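Cupin 2, conserved barrel domain protein (Shewanella frigidimarina, PDB 2PFW) is of unknown function but adopts the RmlC-like cupin barrel fold and belongs to a family related to KdgF. Local coordinates at residues H32-E46 / V93-A107. Numbering follows the deposited sequence.
Sequences HELMAVKIWFDKGAE and VCPTGGILIDTFSPA. With EDO (1,2-ethanediol), chain C.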
ATOM      1  N   HIS A  32     -10.359  11.324   2.305  1.00 28.67           N
ATOM      2  CA  HIS A  32     -11.559  11.061   1.541  1.00 26.92           C
ATOM      3  C   HIS A  32     -11.337  10.220   0.298  1.00 25.39           C
ATOM      4  O   HIS A  32     -12.235   9.487  -0.133  1.00 25.79           O
ATOM      5  CB  HIS A  32     -12.199  12.397   1.114  1.00 28.89           C
ATOM      6  CG  HIS A  32     -11.389  13.115   0.079  1.00 25.50           C
ATOM      7  ND1 HIS A  32     -10.299  13.889   0.419  1.00 30.95           N
ATOM      8  CD2 HIS A  32     -11.482  13.184  -1.265  1.00 29.48           C
ATOM      9  CE1 HIS A  32      -9.759  14.404  -0.673  1.00 31.79           C
ATOM     10  NE2 HIS A  32     -10.463  13.992  -1.713  1.00 32.02           N
ATOM     11  N   GLU A  33     -10.174  10.267  -0.351  1.00 23.05           N
ATOM     12  CA  GLU A  33     -10.090   9.598  -1.649  1.00 23.15           C
ATOM     13  C   GLU A  33      -9.026   8.514  -1.687  1.00 16.65           C
ATOM     14  O   GLU A  33      -8.848   7.850  -2.708  1.00 17.02           O
ATOM     15  CB  GLU A  33      -9.836  10.632  -2.746  1.00 27.77           C
ATOM     16  CG  GLU A  33      -8.388  11.013  -2.969  1.00 24.68           C
ATOM     17  CD  GLU A  33      -8.226  12.097  -4.020  1.00 31.52           C
ATOM     18  OE1 GLU A  33      -9.233  12.474  -4.658  1.00 38.53           O
ATOM     19  OE2 GLU A  33      -7.085  12.572  -4.206  1.00 32.72           O
ATOM     20  N   LEU A  34      -8.305   8.319  -0.589  1.00 23.35           N
ATOM     21  CA  LEU A  34      -7.238   7.316  -0.573  1.00 21.60           C
ATOM     22  C   LEU A  34      -7.071   6.756   0.829  1.00 19.16           C
ATOM     23  O   LEU A  34      -7.184   7.498   1.806  1.00 21.14           O
ATOM     24  CB  LEU A  34      -5.909   7.892  -1.062  1.00 24.51           C
ATOM     25  CG  LEU A  34      -4.729   6.919  -1.109  1.00 24.46           C
ATOM     26  CD1 LEU A  34      -4.960   5.830  -2.148  1.00 21.27           C
ATOM     27  CD2 LEU A  34      -3.426   7.649  -1.409  1.00 18.71           C
HETATM   28  N   MSE A  35      -6.822   5.454   0.953  1.00 22.19           N
HETATM   29  CA  MSE A  35      -6.768   4.846   2.287  1.00 17.80           C
HETATM   30  C   MSE A  35      -6.003   3.526   2.289  1.00 22.80           C
HETATM   31  O   MSE A  35      -6.256   2.724   1.449  1.00 23.45           O
HETATM   32  CB  MSE A  35      -8.174   4.647   2.857  1.00 22.51           C
HETATM   33  CG  MSE A  35      -8.259   3.715   4.064  1.00 22.74           C
HETATM   34 SE   MSE A  35     -10.030   3.529   4.870  1.00 32.32          SE
HETATM   35  CE  MSE A  35      -9.838   4.860   6.162  1.00 28.21           C
ATOM     36  N   ALA A  36      -5.094   3.374   3.247  1.00 21.81           N
ATOM     37  CA  ALA A  36      -4.270   2.176   3.344  1.00 18.51           C
ATOM     38  C   ALA A  36      -4.327   1.617   4.762  1.00 22.31           C
ATOM     39  O   ALA A  36      -4.128   2.345   5.738  1.00 20.38           O
ATOM     40  CB  ALA A  36      -2.840   2.476   2.942  1.00 26.36           C
ATOM     41  N   VAL A  37      -4.610   0.321   4.881  1.00 19.94           N
ATOM     42  CA  VAL A  37      -4.619  -0.315   6.196  1.00 19.34           C
ATOM     43  C   VAL A  37      -3.702  -1.547   6.176  1.00 18.52           C
ATOM     44  O   VAL A  37      -3.329  -2.008   5.098  1.00 18.62           O
ATOM     45  CB  VAL A  37      -6.018  -0.741   6.662  1.00 23.57           C
ATOM     46  CG1 VAL A  37      -6.963   0.449   6.665  1.00 26.38           C
ATOM     47  CG2 VAL A  37      -6.551  -1.868   5.787  1.00 19.32           C
ATOM     48  N   LYS A  38      -3.376  -2.005   7.372  1.00 19.98           N
ATOM     49  CA  LYS A  38      -2.618  -3.216   7.631  1.00 21.29           C
ATOM     50  C   LYS A  38      -3.527  -4.252   8.295  1.00 12.38           C
ATOM     51  O   LYS A  38      -4.102  -3.973   9.342  1.00 15.39           O
ATOM     52  CB  LYS A  38      -1.408  -2.940   8.523  1.00 22.14           C
ATOM     53  CG  LYS A  38      -0.326  -3.999   8.446  1.00 19.65           C
ATOM     54  CD  LYS A  38       0.804  -3.718   9.422  1.00 25.29           C
ATOM     55  CE  LYS A  38       2.114  -4.259   8.870  1.00 25.28           C
ATOM     56  NZ  LYS A  38       3.201  -4.204   9.887  1.00 24.65           N
ATOM     57  N   ILE A  39      -3.639  -5.411   7.664  1.00 20.54           N
ATOM     58  CA  ILE A  39      -4.489  -6.495   8.131  1.00 20.48           C
ATOM     59  C   ILE A  39      -3.669  -7.731   8.501  1.00 18.80           C
ATOM     60  O   ILE A  39      -2.977  -8.281   7.645  1.00 20.06           O
ATOM     61  CB  ILE A  39      -5.513  -6.925   7.060  1.00 23.86           C
ATOM     62  CG1 ILE A  39      -6.217  -5.768   6.345  1.00 21.69           C
ATOM     63  CG2 ILE A  39      -6.518  -7.891   7.672  1.00 22.20           C
ATOM     64  CD1 ILE A  39      -7.221  -5.043   7.204  1.00 22.34           C
ATOM     65  N   TRP A  40      -3.755  -8.157   9.754  1.00 21.19           N
ATOM     66  CA  TRP A  40      -3.121  -9.392  10.190  1.00 26.00           C
ATOM     67  C   TRP A  40      -4.118 -10.550  10.106  1.00 24.26           C
ATOM     68  O   TRP A  40      -5.177 -10.477  10.728  1.00 25.11           O
ATOM     69  CB  TRP A  40      -2.614  -9.308  11.624  1.00 26.57           C
ATOM     70  CG  TRP A  40      -1.457  -8.393  11.853  1.00 27.82           C
ATOM     71  CD1 TRP A  40      -0.144  -8.731  12.001  1.00 28.02           C
ATOM     72  CD2 TRP A  40      -1.519  -6.963  11.962  1.00 30.10           C
ATOM     73  NE1 TRP A  40       0.614  -7.597  12.196  1.00 31.31           N
ATOM     74  CE2 TRP A  40      -0.205  -6.500  12.176  1.00 29.83           C
ATOM     75  CE3 TRP A  40      -2.566  -6.038  11.899  1.00 27.36           C
ATOM     76  CZ2 TRP A  40       0.090  -5.150  12.326  1.00 28.92           C
ATOM     77  CZ3 TRP A  40      -2.269  -4.702  12.048  1.00 28.86           C
ATOM     78  CH2 TRP A  40      -0.955  -4.268  12.259  1.00 28.69           C
ATOM     79  N   PHE A  41      -3.771 -11.588   9.357  1.00 24.94           N
ATOM     80  CA  PHE A  41      -4.603 -12.785   9.301  1.00 25.12           C
ATOM     81  C   PHE A  41      -4.129 -13.847  10.290  1.00 25.56           C
ATOM     82  O   PHE A  41      -2.987 -14.302  10.205  1.00 26.54           O
ATOM     83  CB  PHE A  41      -4.598 -13.364   7.887  1.00 25.01           C
ATOM     84  CG  PHE A  41      -5.375 -12.564   6.857  1.00 27.25           C
ATOM     85  CD1 PHE A  41      -5.025 -11.255   6.572  1.00 26.03           C
ATOM     86  CD2 PHE A  41      -6.444 -13.132   6.181  1.00 26.84           C
ATOM     87  CE1 PHE A  41      -5.732 -10.529   5.630  1.00 29.72           C
ATOM     88  CE2 PHE A  41      -7.154 -12.411   5.240  1.00 27.09           C
ATOM     89  CZ  PHE A  41      -6.796 -11.106   4.961  1.00 28.64           C
ATOM     90  N   ASP A  42      -4.974 -14.269  11.220  1.00 28.29           N
ATOM     91  CA  ASP A  42      -4.785 -15.548  11.907  1.00 26.84           C
ATOM     92  C   ASP A  42      -4.764 -16.682  10.888  1.00 29.27           C
ATOM     93  O   ASP A  42      -5.243 -16.524   9.762  1.00 23.45           O
ATOM     94  CB  ASP A  42      -5.878 -15.798  12.936  1.00 26.92           C
ATOM     95  CG  ASP A  42      -6.009 -14.679  13.949  1.00 31.35           C
ATOM     96  OD1 ASP A  42      -5.092 -13.831  14.000  1.00 37.15           O
ATOM     97  OD2 ASP A  42      -7.021 -14.650  14.677  1.00 37.91           O
ATOM     98  N   LYS A  43      -4.206 -17.834  11.261  1.00 29.30           N
ATOM     99  CA  LYS A  43      -4.205 -18.967  10.336  1.00 30.11           C
ATOM    100  C   LYS A  43      -5.640 -19.290   9.913  1.00 28.07           C
ATOM    101  O   LYS A  43      -6.536 -19.385  10.747  1.00 26.90           O
ATOM    102  CB  LYS A  43      -3.536 -20.193  10.952  1.00 32.80           C
ATOM    103  CG  LYS A  43      -2.123 -19.940  11.460  1.00 31.52           C
ATOM    104  CD  LYS A  43      -1.625 -21.102  12.305  1.00 34.67           C
ATOM    105  CE  LYS A  43      -0.156 -21.403  12.033  1.00 37.29           C
ATOM    106  NZ  LYS A  43       0.568 -21.791  13.279  1.00 40.55           N
ATOM    107  N   GLY A  44      -5.842 -19.439   8.613  1.00 28.68           N
ATOM    108  CA  GLY A  44      -7.116 -19.761   8.010  1.00 29.66           C
ATOM    109  C   GLY A  44      -8.135 -18.647   8.094  1.00 31.54           C
ATOM    110  O   GLY A  44      -9.321 -18.858   7.829  1.00 27.39           O
ATOM    111  N   ALA A  45      -7.734 -17.429   8.470  1.00 30.16           N
ATOM    112  CA  ALA A  45      -8.739 -16.358   8.523  1.00 32.78           C
ATOM    113  C   ALA A  45      -9.081 -15.922   7.102  1.00 29.42           C
ATOM    114  O   ALA A  45      -8.351 -16.204   6.154  1.00 22.28           O
ATOM    115  CB  ALA A  45      -8.279 -15.194   9.378  1.00 26.01           C
ATOM    116  N   GLU A  46     -10.205 -15.236   6.937  1.00 33.23           N
ATOM    117  CA  GLU A  46     -10.696 -14.891   5.604  1.00 34.66           C
ATOM    118  C   GLU A  46     -11.466 -13.574   5.650  1.00 32.42           C
ATOM    119  O   GLU A  46     -11.971 -13.195   6.710  1.00 31.92           O
ATOM    120  CB  GLU A  46     -11.563 -16.025   5.058  1.00 33.96           C
ATOM    121  CG  GLU A  46     -12.958 -15.657   4.599  1.00 39.58           C
ATOM    122  CD  GLU A  46     -13.766 -16.845   4.117  1.00 42.57           C
ATOM    123  OE1 GLU A  46     -14.098 -17.714   4.950  1.00 48.58           O
ATOM    124  OE2 GLU A  46     -14.078 -16.919   2.910  1.00 46.25           O
ATOM    125  N   VAL A  93      -8.134 -15.967   1.422  1.00 23.39           N
ATOM    126  CA  VAL A  93      -7.934 -16.888   2.527  1.00 22.42           C
ATOM    127  C   VAL A  93      -6.454 -17.047   2.863  1.00 11.81           C
ATOM    128  O   VAL A  93      -5.637 -17.148   1.956  1.00 16.17           O
ATOM    129  CB  VAL A  93      -8.496 -18.290   2.190  1.00 22.84           C
ATOM    130  CG1 VAL A  93      -7.712 -19.379   2.897  1.00 29.49           C
ATOM    131  CG2 VAL A  93      -9.969 -18.352   2.556  1.00 33.85           C
ATOM    132  N   CYS A  94      -6.115 -17.096   4.140  1.00 20.63           N
ATOM    133  CA  CYS A  94      -4.727 -17.268   4.552  1.00 25.23           C
ATOM    134  C   CYS A  94      -4.536 -18.443   5.502  1.00 23.34           C
ATOM    135  O   CYS A  94      -4.683 -18.308   6.713  1.00 20.77           O
ATOM    136  CB  CYS A  94      -4.222 -15.992   5.244  1.00 24.53           C
ATOM    137  SG  CYS A  94      -2.424 -15.938   5.412  1.00 29.42           S
ATOM    138  N   PRO A  95      -4.207 -19.614   4.969  1.00 25.43           N
ATOM    139  CA  PRO A  95      -4.113 -20.819   5.799  1.00 27.51           C
ATOM    140  C   PRO A  95      -2.974 -20.753   6.818  1.00 26.77           C
ATOM    141  O   PRO A  95      -3.090 -21.223   7.948  1.00 27.92           O
ATOM    142  CB  PRO A  95      -3.810 -21.925   4.788  1.00 24.79           C
ATOM    143  CG  PRO A  95      -4.148 -21.359   3.454  1.00 27.25           C
ATOM    144  CD  PRO A  95      -3.902 -19.879   3.557  1.00 24.07           C
ATOM    145  N   THR A  96      -1.852 -20.166   6.416  1.00 29.71           N
ATOM    146  CA  THR A  96      -0.660 -20.111   7.243  1.00 27.54           C
ATOM    147  C   THR A  96      -0.691 -18.955   8.234  1.00 28.24           C
ATOM    148  O   THR A  96       0.082 -18.941   9.193  1.00 27.18           O
ATOM    149  CB  THR A  96       0.596 -19.954   6.365  1.00 27.18           C
ATOM    150  OG1 THR A  96       0.543 -18.679   5.707  1.00 35.82           O
ATOM    151  CG2 THR A  96       0.628 -21.012   5.279  1.00 27.05           C
ATOM    152  N   GLY A  97      -1.568 -17.974   8.029  1.00 27.01           N
ATOM    153  CA  GLY A  97      -1.420 -16.716   8.776  1.00 27.40           C
ATOM    154  C   GLY A  97      -0.522 -15.787   7.969  1.00 22.56           C
ATOM    155  O   GLY A  97       0.235 -16.244   7.104  1.00 22.42           O
ATOM    156  N   GLY A  98      -0.594 -14.476   8.181  1.00 22.94           N
ATOM    157  CA  GLY A  98       0.094 -13.565   7.276  1.00 22.49           C
ATOM    158  C   GLY A  98      -0.304 -12.115   7.466  1.00 15.05           C
ATOM    159  O   GLY A  98      -1.026 -11.770   8.399  1.00 18.90           O
ATOM    160  N   ILE A  99       0.178 -11.259   6.572  1.00 21.55           N
ATOM    161  CA  ILE A  99      -0.085  -9.821   6.635  1.00 21.53           C
ATOM    162  C   ILE A  99      -0.292  -9.235   5.242  1.00 12.83           C
ATOM    163  O   ILE A  99       0.461  -9.519   4.311  1.00 19.77           O
ATOM    164  CB  ILE A  99       1.052  -9.084   7.357  1.00 20.62           C
ATOM    165  CG1 ILE A  99       1.227  -9.521   8.812  1.00 23.33           C
ATOM    166  CG2 ILE A  99       0.865  -7.580   7.289  1.00 22.97           C
ATOM    167  CD1 ILE A  99       2.593  -9.211   9.384  1.00 30.95           C
ATOM    168  N   LEU A 100      -1.338  -8.421   5.116  1.00 21.05           N
ATOM    169  CA  LEU A 100      -1.683  -7.740   3.880  1.00 22.73           C
ATOM    170  C   LEU A 100      -1.651  -6.216   4.064  1.00 16.67           C
ATOM    171  O   LEU A 100      -1.998  -5.722   5.130  1.00 20.16           O
ATOM    172  CB  LEU A 100      -3.086  -8.086   3.396  1.00 22.51           C
ATOM    173  CG  LEU A 100      -3.319  -9.363   2.607  1.00 23.21           C
ATOM    174  CD1 LEU A 100      -4.782  -9.432   2.174  1.00 32.35           C
ATOM    175  CD2 LEU A 100      -2.397  -9.460   1.407  1.00 22.34           C
ATOM    176  N   ILE A 101      -1.273  -5.491   3.024  1.00 20.71           N
ATOM    177  CA  ILE A 101      -1.589  -4.064   2.938  1.00 22.50           C
ATOM    178  C   ILE A 101      -2.726  -3.858   1.942  1.00 14.94           C
ATOM    179  O   ILE A 101      -2.544  -4.082   0.751  1.00 18.69           O
ATOM    180  CB  ILE A 101      -0.350  -3.235   2.545  1.00 22.32           C
ATOM    181  CG1 ILE A 101       0.915  -3.570   3.332  1.00 20.41           C
ATOM    182  CG2 ILE A 101      -0.703  -1.753   2.601  1.00 19.96           C
ATOM    183  CD1 ILE A 101       1.414  -2.636   4.399  1.00 25.61           C
ATOM    184  N   ASP A 102      -3.889  -3.472   2.442  1.00 19.02           N
ATOM    185  CA  ASP A 102      -5.040  -3.186   1.591  1.00 20.03           C
ATOM    186  C   ASP A 102      -5.149  -1.670   1.388  1.00 14.37           C
ATOM    187  O   ASP A 102      -5.244  -0.964   2.390  1.00 13.81           O
ATOM    188  CB  ASP A 102      -6.336  -3.708   2.195  1.00 20.59           C
ATOM    189  CG  ASP A 102      -6.556  -5.202   2.121  1.00 21.61           C
ATOM    190  OD1 ASP A 102      -5.953  -5.893   1.278  1.00 20.73           O
ATOM    191  OD2 ASP A 102      -7.361  -5.720   2.926  1.00 23.85           O
ATOM    192  N   THR A 103      -5.136  -1.233   0.140  1.00 18.74           N
ATOM    193  CA  THR A 103      -5.386   0.164  -0.190  1.00 19.77           C
ATOM    194  C   THR A 103      -6.595   0.313  -1.109  1.00 19.10           C
ATOM    195  O   THR A 103      -6.774  -0.494  -2.020  1.00 21.59           O
ATOM    196  CB  THR A 103      -4.157   0.798  -0.864  1.00 14.22           C
ATOM    197  OG1 THR A 103      -4.151   0.522  -2.263  1.00 27.24           O
ATOM    198  CG2 THR A 103      -2.890   0.165  -0.291  1.00 21.74           C
ATOM    199  N   PHE A 104      -7.391   1.339  -0.853  1.00 20.57           N
ATOM    200  CA  PHE A 104      -8.651   1.588  -1.533  1.00 23.69           C
ATOM    201  C   PHE A 104      -8.752   3.011  -2.076  1.00 22.55           C
ATOM    202  O   PHE A 104      -8.385   3.948  -1.361  1.00 19.06           O
ATOM    203  CB  PHE A 104      -9.819   1.368  -0.563  1.00 22.16           C
ATOM    204  CG  PHE A 104      -9.786  -0.009   0.080  1.00 24.27           C
ATOM    205  CD1 PHE A 104     -10.299  -1.101  -0.601  1.00 25.34           C
ATOM    206  CD2 PHE A 104      -9.237  -0.178   1.339  1.00 20.81           C
ATOM    207  CE1 PHE A 104     -10.266  -2.360  -0.033  1.00 26.06           C
ATOM    208  CE2 PHE A 104      -9.213  -1.433   1.911  1.00 26.53           C
ATOM    209  CZ  PHE A 104      -9.725  -2.521   1.226  1.00 24.11           C
ATOM    210  N   SER A 105      -9.254   3.198  -3.294  1.00 19.35           N
ATOM    211  CA  SER A 105      -9.676   4.535  -3.703  1.00 24.37           C
ATOM    212  C   SER A 105     -11.212   4.628  -3.788  1.00 26.24           C
ATOM    213  O   SER A 105     -11.633   3.732  -4.597  1.00 19.69           O
ATOM    214  CB  SER A 105      -9.107   5.008  -5.036  1.00 23.84           C
ATOM    215  OG  SER A 105      -9.449   6.388  -5.179  1.00 27.08           O
ATOM    216  N   PRO A 106     -12.226   5.354  -3.330  1.00 21.18           N
ATOM    217  CA  PRO A 106     -12.628   6.299  -2.264  1.00 24.85           C
ATOM    218  C   PRO A 106     -12.063   5.726  -0.963  1.00 28.83           C
ATOM    219  O   PRO A 106     -11.651   4.559  -0.973  1.00 33.02           O
ATOM    220  CB  PRO A 106     -14.143   6.325  -2.242  1.00 29.09           C
ATOM    221  CG  PRO A 106     -14.551   5.226  -3.160  1.00 25.66           C
ATOM    222  CD  PRO A 106     -13.467   5.179  -4.190  1.00 24.15           C
ATOM    223  N   ALA A 107     -12.037   6.475   0.130  1.00 26.67           N
ATOM    224  CA  ALA A 107     -11.854   5.846   1.433  1.00 25.89           C
ATOM    225  C   ALA A 107     -13.017   4.893   1.712  1.00 32.03           C
ATOM    226  O   ALA A 107     -14.095   5.065   1.142  1.00 33.23           O
ATOM    227  CB  ALA A 107     -11.744   6.882   2.533  1.00 22.20           C
TER
HETATM  228  C1  EDO C 116      -8.610  -7.816   1.557  1.00 29.06           C
HETATM  229  O1  EDO C 116      -7.787  -8.001   0.403  1.00 30.03           O
HETATM  230  C2  EDO C 116      -8.049  -8.642   2.708  1.00 29.58           C
HETATM  231  O2  EDO C 116      -8.407  -8.034   3.953  1.00 34.82           O
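Strands 34-41 and 98-105 run antiparallel at 164°, their axes approaching to 4.7 Å; hydrogen-bonded pairs, from Met35-Phe104 (one of its two bonds weak) to Phe41-Gly98, alternate with non-hydrogen-bonded ones. Ile39 N reaches Leu100 O at 3.0 Å, almost linear at 177°, and Leu100 N returns to Ile39 O nearly as straight, both lying in the carbonyl planes. Beyond the strand ends, Ala107 N donates to His32 O from above its carbonyl plane, and Cys94 N binds Ala45 O where the chains turn into the second sheet. On one face, Phe41, with CG anti to its carbonyl carbon (chi1 -72°), lays CE1 against Leu100 CD1 (3.7 Å) and CD2 against Cys94 CB (3.7 Å); Phe65 meets it edge-to-face. Beside them, Ile39 crosses Asp102 at about a right angle, where an ethanediol, probably from the crystallisation liquor, is modelled. The other face carries Trp40, whose CD1 lies alongside Ile99 CG1 (3.6 Å), while Lys38 CG sits over the indole near its rim. At the second subunit, Ser105 OG bonds its own counterpart there, and Glu33 OE2 bonds Ser55 of that chain. The Phe41 face thus probably lines the cupin barrel interior, with Asp102 putting a carboxylate among apolar side chains; the opposite face builds part of the dimer interface.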